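Local coordinates for conjugal transfer protein (Escherichia coli, PDB 5I97), which is the periplasmic part of a VirB8-like inner-membrane protein, a likely component of the type IV secretion channel used in plasmid conjugation, at residues A[36-41]-A[88-93]. Sequence-based numbering, arbitrary orientation.
Sequences QYVIHR and TRVKIN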
loop_
_atom_site.group_PDB
_atom_site.type_symbol
_atom_site.label_atom_id
_atom_site.label_comp_id
_atom_site.label_asym_id
_atom_site.label_seq_id
_atom_site.Cartn_x
_atom_site.Cartn_y
_atom_site.Cartn_z
ATOM N N GLN A 36 -12.904 12.662 -2.266
ATOM C CA GLN A 36 -13.121 11.861 -1.059
ATOM C C GLN A 36 -14.302 10.934 -1.221
ATOM O O GLN A 36 -14.272 9.793 -0.788
ATOM C CB GLN A 36 -13.382 12.758 0.153
ATOM C CG GLN A 36 -12.163 13.420 0.714
ATOM C CD GLN A 36 -11.246 12.427 1.352
ATOM O OE1 GLN A 36 -10.144 12.202 0.874
ATOM N NE2 GLN A 36 -11.688 11.835 2.454
ATOM N N TYR A 37 -15.341 11.438 -1.858
ATOM C CA TYR A 37 -16.548 10.671 -2.050
ATOM C C TYR A 37 -16.262 9.481 -2.952
ATOM O O TYR A 37 -16.645 8.361 -2.633
ATOM C CB TYR A 37 -17.653 11.545 -2.627
ATOM C CG TYR A 37 -18.990 10.861 -2.755
ATOM C CD1 TYR A 37 -19.895 10.854 -1.703
ATOM C CD2 TYR A 37 -19.349 10.212 -3.930
ATOM C CE1 TYR A 37 -21.128 10.231 -1.820
ATOM C CE2 TYR A 37 -20.578 9.592 -4.058
ATOM C CZ TYR A 37 -21.463 9.601 -3.002
ATOM O OH TYR A 37 -22.678 8.978 -3.135
ATOM N N VAL A 38 -15.598 9.735 -4.073
ATOM C CA VAL A 38 -15.256 8.681 -5.007
ATOM C C VAL A 38 -14.339 7.659 -4.356
ATOM O O VAL A 38 -14.504 6.463 -4.532
ATOM C CB VAL A 38 -14.585 9.243 -6.266
ATOM C CG1 VAL A 38 -14.001 8.112 -7.125
ATOM C CG2 VAL A 38 -15.564 10.093 -7.050
ATOM N N ILE A 39 -13.371 8.129 -3.591
ATOM C CA ILE A 39 -12.469 7.221 -2.916
ATOM C C ILE A 39 -13.208 6.347 -1.898
ATOM O O ILE A 39 -12.974 5.143 -1.832
ATOM C CB ILE A 39 -11.330 7.990 -2.253
ATOM C CG1 ILE A 39 -10.381 8.523 -3.328
ATOM C CG2 ILE A 39 -10.547 7.095 -1.326
ATOM C CD1 ILE A 39 -9.363 9.516 -2.817
ATOM N N HIS A 40 -14.113 6.948 -1.124
ATOM C CA HIS A 40 -14.881 6.209 -0.135
ATOM C C HIS A 40 -15.788 5.180 -0.799
ATOM O O HIS A 40 -15.950 4.072 -0.297
ATOM C CB HIS A 40 -15.750 7.147 0.705
ATOM C CG HIS A 40 -15.032 7.838 1.820
ATOM N ND1 HIS A 40 -14.262 7.167 2.747
ATOM C CD2 HIS A 40 -14.989 9.146 2.176
ATOM C CE1 HIS A 40 -13.772 8.031 3.618
ATOM N NE2 HIS A 40 -14.200 9.238 3.294
ATOM N N ARG A 41 -16.382 5.559 -1.926
ATOM C CA ARG A 41 -17.415 4.746 -2.551
ATOM C C ARG A 41 -16.872 3.658 -3.474
ATOM O O ARG A 41 -17.415 2.560 -3.518
ATOM C CB ARG A 41 -18.384 5.643 -3.318
ATOM C CG ARG A 41 -19.435 4.898 -4.080
ATOM C CD ARG A 41 -20.645 5.746 -4.359
ATOM N NE ARG A 41 -21.635 5.000 -5.125
ATOM C CZ ARG A 41 -22.898 5.367 -5.291
ATOM N NH1 ARG A 41 -23.357 6.477 -4.726
ATOM N NH2 ARG A 41 -23.707 4.617 -6.016
ATOM N N THR A 88 -9.881 -3.231 -3.219
ATOM C CA THR A 88 -9.816 -2.352 -4.385
ATOM C C THR A 88 -9.431 -0.928 -4.007
ATOM O O THR A 88 -10.093 -0.305 -3.187
ATOM C CB THR A 88 -11.139 -2.317 -5.155
ATOM O OG1 THR A 88 -11.340 -3.576 -5.809
ATOM C CG2 THR A 88 -11.086 -1.242 -6.229
ATOM N N ARG A 89 -8.321 -0.448 -4.568
ATOM C CA ARG A 89 -7.859 0.909 -4.302
ATOM C C ARG A 89 -8.177 1.848 -5.471
ATOM O O ARG A 89 -8.276 1.419 -6.629
ATOM C CB ARG A 89 -6.360 0.930 -3.972
ATOM C CG ARG A 89 -5.411 0.822 -5.163
ATOM C CD ARG A 89 -3.964 0.816 -4.665
ATOM N NE ARG A 89 -2.992 0.572 -5.726
ATOM C CZ ARG A 89 -2.569 -0.628 -6.102
ATOM N NH1 ARG A 89 -3.024 -1.717 -5.493
ATOM N NH2 ARG A 89 -1.682 -0.735 -7.085
ATOM N N VAL A 90 -8.330 3.127 -5.146
ATOM C CA VAL A 90 -8.663 4.162 -6.121
ATOM C C VAL A 90 -7.528 5.143 -6.375
ATOM O O VAL A 90 -6.852 5.571 -5.455
ATOM C CB VAL A 90 -9.902 4.993 -5.658
ATOM C CG1 VAL A 90 -10.105 6.235 -6.541
ATOM C CG2 VAL A 90 -11.155 4.136 -5.600
ATOM N N LYS A 91 -7.325 5.464 -7.646
ATOM C CA LYS A 91 -6.443 6.539 -8.083
ATOM C C LYS A 91 -7.241 7.594 -8.845
ATOM O O LYS A 91 -7.806 7.299 -9.892
ATOM C CB LYS A 91 -5.320 5.991 -8.970
ATOM C CG LYS A 91 -4.241 6.998 -9.312
ATOM C CD LYS A 91 -3.679 7.697 -8.092
ATOM C CE LYS A 91 -2.419 8.448 -8.468
ATOM N NZ LYS A 91 -2.705 9.372 -9.595
ATOM N N ILE A 92 -7.318 8.806 -8.304
ATOM C CA ILE A 92 -7.957 9.910 -9.017
ATOM C C ILE A 92 -7.021 10.436 -10.100
ATOM O O ILE A 92 -5.886 10.798 -9.810
ATOM C CB ILE A 92 -8.337 11.062 -8.062
ATOM C CG1 ILE A 92 -9.230 10.551 -6.928
ATOM C CG2 ILE A 92 -9.038 12.181 -8.818
ATOM C CD1 ILE A 92 -10.591 10.071 -7.370
ATOM N N ASN A 93 -7.497 10.511 -11.336
ATOM C CA ASN A 93 -6.649 10.952 -12.441
ATOM C C ASN A 93 -6.883 12.416 -12.845
ATOM O O ASN A 93 -5.942 13.131 -13.183
ATOM C CB ASN A 93 -6.850 10.049 -13.656
ATOM C CG ASN A 93 -6.548 8.580 -13.355
ATOM O OD1 ASN A 93 -7.356 7.697 -13.642
ATOM N ND2 ASN A 93 -5.392 8.322 -12.756
#
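V38 and I39 of helix 27-42 meet V90 and I92 of strand 86-98, at one edge of the sheet within this chain, where the long N-terminal helix lies against the curved antiparallel sheet of the NTF2-like fold shared by VirB8 proteins. The two segments run nearly antiparallel, at 160°, with axes 8.2 Å apart at closest approach. I39 and V90 are the nearest residues of the two backbones.

All four side-chain contacts are apolar. V38 reaches both strand residues through one methyl: its CG1 lies 3.9 Å from CD1 of I92 and 4.4 Å from CG1 of V90. That methyl is set anti to the backbone N of V38 (chi1 170°), which turns it toward the strand, while the side chain as a whole also reaches F108 and M130 on the next two strands of the sheet, 103-114 and 124-134. I39 flanks V38 on the helix and touches the same two partners, so that each strand residue meets both helix residues. CG1 of I39 packs against CG1 of V90 at 4.0 Å, the two side chains lying aslant to each other. Beyond V90, the extended chain of I39 (chi2 169°) carries its terminal methyl CD1 to 4.2 Å from CG1 of I92. V90 and I92, two positions apart on the strand, both start out toward the helix, whereas R89 and K91 leave from the other side of the strand.

The one aromatic contact is made by the ring of Y37, edge-to-face with Y156 on strand 151-160.

Among the polar groups, H40 ND1 is hydrogen-bonded to OD1 of D52 on helix 49-58, and Y37 OH to S60. On the helix itself, Y37 OH also accepts a hydrogen bond from NH1 of R41 at 3.0 Å, in the plane of the guanidinium group.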